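Local coordinates for protein malate dehydrogenase (Pyrococcus horikoshii, PDB 1V9N) that catalyses the NAD-dependent interconversion of (S)-malate and oxaloacetate as a homodimeric oxidoreductase of the LDH2/MDH2 family, at residues 82-90 against 104-112. Residues are numbered along the deposited sequence; the frame is centred on the assembly and turned at random.
Sequences REGPSYALI and SMKLAIKKA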
ATOM      1  N   ARG A  82       3.147  -9.281 -23.283  1.00 20.93           N
ATOM      2  CA  ARG A  82       1.827  -8.733 -23.596  1.00 20.97           C
ATOM      3  C   ARG A  82       1.989  -7.224 -23.516  1.00 20.80           C
ATOM      4  O   ARG A  82       2.808  -6.726 -22.740  1.00 17.86           O
ATOM      5  CB  ARG A  82       0.767  -9.179 -22.570  1.00 20.78           C
ATOM      6  CG  ARG A  82       0.413 -10.671 -22.579  1.00 21.80           C
ATOM      7  CD  ARG A  82      -0.163 -11.117 -23.920  1.00 23.56           C
ATOM      8  NE  ARG A  82      -1.412 -10.437 -24.251  1.00 26.36           N
ATOM      9  CZ  ARG A  82      -2.590 -10.719 -23.700  1.00 27.49           C
ATOM     10  NH1 ARG A  82      -2.691 -11.675 -22.788  1.00 30.54           N
ATOM     11  NH2 ARG A  82      -3.669 -10.039 -24.059  1.00 27.79           N
ATOM     12  N   GLU A  83       1.214  -6.489 -24.302  1.00 20.53           N
ATOM     13  CA  GLU A  83       1.339  -5.045 -24.275  1.00 21.31           C
ATOM     14  C   GLU A  83       0.111  -4.315 -24.788  1.00 22.06           C
ATOM     15  O   GLU A  83      -0.672  -4.846 -25.585  1.00 21.16           O
ATOM     16  CB  GLU A  83       2.579  -4.622 -25.076  1.00 24.30           C
ATOM     17  CG  GLU A  83       2.743  -3.115 -25.250  1.00 28.32           C
ATOM     18  CD  GLU A  83       4.067  -2.739 -25.896  1.00 30.51           C
ATOM     19  OE1 GLU A  83       4.414  -3.324 -26.944  1.00 30.40           O
ATOM     20  OE2 GLU A  83       4.760  -1.854 -25.354  1.00 31.01           O
ATOM     21  N   GLY A  84      -0.052  -3.097 -24.290  1.00 20.23           N
ATOM     22  CA  GLY A  84      -1.152  -2.243 -24.681  1.00 20.39           C
ATOM     23  C   GLY A  84      -0.653  -0.812 -24.577  1.00 21.11           C
ATOM     24  O   GLY A  84       0.456  -0.585 -24.105  1.00 20.02           O
ATOM     25  N   PRO A  85      -1.441   0.179 -25.010  1.00 22.26           N
ATOM     26  CA  PRO A  85      -1.006   1.574 -24.933  1.00 22.22           C
ATOM     27  C   PRO A  85      -0.608   2.011 -23.519  1.00 21.00           C
ATOM     28  O   PRO A  85       0.266   2.865 -23.347  1.00 19.12           O
ATOM     29  CB  PRO A  85      -2.220   2.335 -25.461  1.00 23.99           C
ATOM     30  CG  PRO A  85      -2.781   1.374 -26.489  1.00 25.67           C
ATOM     31  CD  PRO A  85      -2.720   0.063 -25.737  1.00 24.52           C
ATOM     32  N   SER A  86      -1.241   1.418 -22.510  1.00 19.74           N
ATOM     33  CA  SER A  86      -0.954   1.774 -21.121  1.00 19.22           C
ATOM     34  C   SER A  86      -0.365   0.672 -20.240  1.00 18.52           C
ATOM     35  O   SER A  86      -0.306   0.826 -19.020  1.00 17.58           O
ATOM     36  CB  SER A  86      -2.220   2.323 -20.452  1.00 19.60           C
ATOM     37  OG  SER A  86      -2.582   3.574 -21.009  1.00 20.05           O
ATOM     38  N   TYR A  87       0.073  -0.435 -20.831  1.00 17.17           N
ATOM     39  CA  TYR A  87       0.650  -1.503 -20.017  1.00 16.82           C
ATOM     40  C   TYR A  87       1.553  -2.433 -20.804  1.00 17.63           C
ATOM     41  O   TYR A  87       1.558  -2.432 -22.040  1.00 15.79           O
ATOM     42  CB  TYR A  87      -0.460  -2.337 -19.365  1.00 15.62           C
ATOM     43  CG  TYR A  87      -1.020  -3.422 -20.260  1.00 19.98           C
ATOM     44  CD1 TYR A  87      -0.419  -4.680 -20.319  1.00 21.18           C
ATOM     45  CD2 TYR A  87      -2.120  -3.177 -21.088  1.00 19.23           C
ATOM     46  CE1 TYR A  87      -0.895  -5.668 -21.184  1.00 20.04           C
ATOM     47  CE2 TYR A  87      -2.600  -4.157 -21.954  1.00 20.83           C
ATOM     48  CZ  TYR A  87      -1.983  -5.400 -21.995  1.00 21.30           C
ATOM     49  OH  TYR A  87      -2.457  -6.379 -22.834  1.00 23.29           O
ATOM     50  N   ALA A  88       2.322  -3.227 -20.067  1.00 16.68           N
ATOM     51  CA  ALA A  88       3.204  -4.212 -20.663  1.00 17.67           C
ATOM     52  C   ALA A  88       3.602  -5.267 -19.633  1.00 19.29           C
ATOM     53  O   ALA A  88       3.717  -4.984 -18.432  1.00 18.79           O
ATOM     54  CB  ALA A  88       4.444  -3.541 -21.233  1.00 17.54           C
ATOM     55  N   LEU A  89       3.768  -6.494 -20.110  1.00 17.68           N
ATOM     56  CA  LEU A  89       4.204  -7.599 -19.271  1.00 18.72           C
ATOM     57  C   LEU A  89       5.573  -7.951 -19.847  1.00 17.77           C
ATOM     58  O   LEU A  89       5.693  -8.315 -21.013  1.00 16.87           O
ATOM     59  CB  LEU A  89       3.236  -8.780 -19.370  1.00 17.02           C
ATOM     60  CG  LEU A  89       3.701 -10.105 -18.756  1.00 21.98           C
ATOM     61  CD1 LEU A  89       4.172  -9.892 -17.327  1.00 20.03           C
ATOM     62  CD2 LEU A  89       2.555 -11.110 -18.805  1.00 18.09           C
ATOM     63  N   ILE A  90       6.600  -7.821 -19.021  1.00 17.22           N
ATOM     64  CA  ILE A  90       7.976  -8.056 -19.440  1.00 17.83           C
ATOM     65  C   ILE A  90       8.610  -9.291 -18.802  1.00 18.69           C
ATOM     66  O   ILE A  90       8.326  -9.617 -17.651  1.00 15.63           O
ATOM     67  CB  ILE A  90       8.864  -6.842 -19.034  1.00 20.15           C
ATOM     68  CG1 ILE A  90       8.321  -5.545 -19.645  1.00 21.22           C
ATOM     69  CG2 ILE A  90      10.314  -7.101 -19.398  1.00 19.44           C
ATOM     70  CD1 ILE A  90       8.242  -5.535 -21.151  1.00 24.49           C
ATOM     71  N   SER A 104      12.097  -1.344 -17.617  1.00 14.82           N
ATOM     72  CA  SER A 104      10.670  -1.477 -17.362  1.00 15.35           C
ATOM     73  C   SER A 104      10.070  -0.135 -16.941  1.00 16.28           C
ATOM     74  O   SER A 104       8.991   0.239 -17.400  1.00 15.34           O
ATOM     75  CB  SER A 104      10.410  -2.509 -16.262  1.00 14.55           C
ATOM     76  OG  SER A 104      10.711  -3.817 -16.704  1.00 13.60           O
HETATM   77  N   MSE A 105      10.767   0.588 -16.069  1.00 16.69           N
HETATM   78  CA  MSE A 105      10.264   1.877 -15.607  1.00 18.80           C
HETATM   79  C   MSE A 105      10.299   2.912 -16.730  1.00 18.23           C
HETATM   80  O   MSE A 105       9.405   3.744 -16.825  1.00 18.09           O
HETATM   81  CB  MSE A 105      11.065   2.375 -14.396  1.00 21.66           C
HETATM   82  CG  MSE A 105      10.571   3.710 -13.838  1.00 25.19           C
HETATM   83 SE   MSE A 105       8.644   3.754 -13.464  1.00 32.89          SE
HETATM   84  CE  MSE A 105       8.670   3.255 -11.599  1.00 25.56           C
ATOM     85  N   LYS A 106      11.333   2.866 -17.568  1.00 18.50           N
ATOM     86  CA  LYS A 106      11.433   3.789 -18.699  1.00 17.68           C
ATOM     87  C   LYS A 106      10.219   3.590 -19.610  1.00 17.24           C
ATOM     88  O   LYS A 106       9.654   4.551 -20.120  1.00 17.21           O
ATOM     89  CB  LYS A 106      12.714   3.532 -19.506  1.00 18.21           C
ATOM     90  CG  LYS A 106      13.975   4.143 -18.920  1.00 22.42           C
ATOM     91  CD  LYS A 106      13.910   5.669 -18.959  1.00 26.51           C
ATOM     92  CE  LYS A 106      15.178   6.300 -18.395  1.00 30.40           C
ATOM     93  NZ  LYS A 106      15.170   7.792 -18.508  1.00 32.45           N
ATOM     94  N   LEU A 107       9.819   2.338 -19.810  1.00 16.05           N
ATOM     95  CA  LEU A 107       8.666   2.039 -20.658  1.00 16.41           C
ATOM     96  C   LEU A 107       7.367   2.524 -20.013  1.00 16.24           C
ATOM     97  O   LEU A 107       6.481   3.038 -20.698  1.00 15.71           O
ATOM     98  CB  LEU A 107       8.574   0.534 -20.936  1.00 16.64           C
ATOM     99  CG  LEU A 107       7.373   0.084 -21.774  1.00 19.30           C
ATOM    100  CD1 LEU A 107       7.454   0.701 -23.174  1.00 19.78           C
ATOM    101  CD2 LEU A 107       7.356  -1.438 -21.861  1.00 19.50           C
ATOM    102  N   ALA A 108       7.250   2.354 -18.699  1.00 15.03           N
ATOM    103  CA  ALA A 108       6.054   2.805 -17.992  1.00 13.16           C
ATOM    104  C   ALA A 108       5.926   4.331 -18.114  1.00 14.43           C
ATOM    105  O   ALA A 108       4.837   4.852 -18.334  1.00 13.68           O
ATOM    106  CB  ALA A 108       6.127   2.395 -16.521  1.00 13.38           C
ATOM    107  N   ILE A 109       7.043   5.036 -17.963  1.00 14.92           N
ATOM    108  CA  ILE A 109       7.054   6.494 -18.071  1.00 15.93           C
ATOM    109  C   ILE A 109       6.629   6.920 -19.480  1.00 18.69           C
ATOM    110  O   ILE A 109       5.853   7.860 -19.644  1.00 17.68           O
ATOM    111  CB  ILE A 109       8.467   7.051 -17.742  1.00 17.48           C
ATOM    112  CG1 ILE A 109       8.731   6.910 -16.238  1.00 15.56           C
ATOM    113  CG2 ILE A 109       8.593   8.516 -18.181  1.00 17.37           C
ATOM    114  CD1 ILE A 109      10.184   7.127 -15.836  1.00 18.11           C
ATOM    115  N   LYS A 110       7.123   6.215 -20.496  1.00 18.40           N
ATOM    116  CA  LYS A 110       6.775   6.531 -21.879  1.00 20.51           C
ATOM    117  C   LYS A 110       5.276   6.360 -22.123  1.00 20.04           C
ATOM    118  O   LYS A 110       4.634   7.210 -22.737  1.00 18.34           O
ATOM    119  CB  LYS A 110       7.554   5.634 -22.845  1.00 23.66           C
ATOM    120  CG  LYS A 110       7.304   5.948 -24.312  1.00 27.35           C
ATOM    121  CD  LYS A 110       8.182   5.093 -25.215  1.00 33.03           C
ATOM    122  CE  LYS A 110       8.105   5.554 -26.668  1.00 36.71           C
ATOM    123  NZ  LYS A 110       9.093   4.839 -27.534  1.00 39.72           N
ATOM    124  N   LYS A 111       4.715   5.260 -21.635  1.00 18.90           N
ATOM    125  CA  LYS A 111       3.297   5.008 -21.817  1.00 16.65           C
ATOM    126  C   LYS A 111       2.435   6.038 -21.084  1.00 17.30           C
ATOM    127  O   LYS A 111       1.429   6.492 -21.613  1.00 17.65           O
ATOM    128  CB  LYS A 111       2.959   3.584 -21.364  1.00 17.99           C
ATOM    129  CG  LYS A 111       3.511   2.500 -22.313  1.00 17.79           C
ATOM    130  CD  LYS A 111       3.112   1.096 -21.877  1.00 17.22           C
ATOM    131  CE  LYS A 111       3.623   0.038 -22.858  1.00 19.52           C
ATOM    132  NZ  LYS A 111       2.977   0.137 -24.205  1.00 16.21           N
ATOM    133  N   ALA A 112       2.836   6.410 -19.873  1.00 16.29           N
ATOM    134  CA  ALA A 112       2.096   7.397 -19.092  1.00 16.43           C
ATOM    135  C   ALA A 112       2.124   8.738 -19.826  1.00 17.43           C
ATOM    136  O   ALA A 112       1.106   9.424 -19.968  1.00 16.71           O
ATOM    137  CB  ALA A 112       2.732   7.542 -17.697  1.00 11.14           C
TER
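Strand 87-90 and helix 104-112 run nearly antiparallel at 165°, their axes 9.0 Å apart, and the CA atoms come nearest at S86 and K111, where the type I turn from G84 to Y87 meets the helix. K111 does most of the work. Its chain lies over the turn, K111 CG passing 3.4 Å from P85 O, and only at its end does it bend (chi4 -66°) to bring the ammonium to G84 O. The bond from K111 NZ to G84 O is 2.6 Å long, the donor tilted somewhat from the carbonyl plane. K111 NZ also makes a 2.9 Å salt bridge to E83 OE2, approaching on the anti side of the carboxylate and 33° out of its plane; E83 reaches it with an extended chain. A methionine at K111 would probably leave the E83 carboxylate without this counter-charge and G84 O without this donor. The helix is the crossover of the beta-alpha-beta unit formed with strands 87-91 and 117-125, and it lies on the mixed sheet, where S104 and A108 also touch strands 117-125 and 278-285. Further along, L107 CD2 sits 3.6 Å from A88 CB and also touches I90 CD1. I90 CG1 then brushes S104 OG, a hydroxyl hydrogen-bonded to V100 O within the same helix.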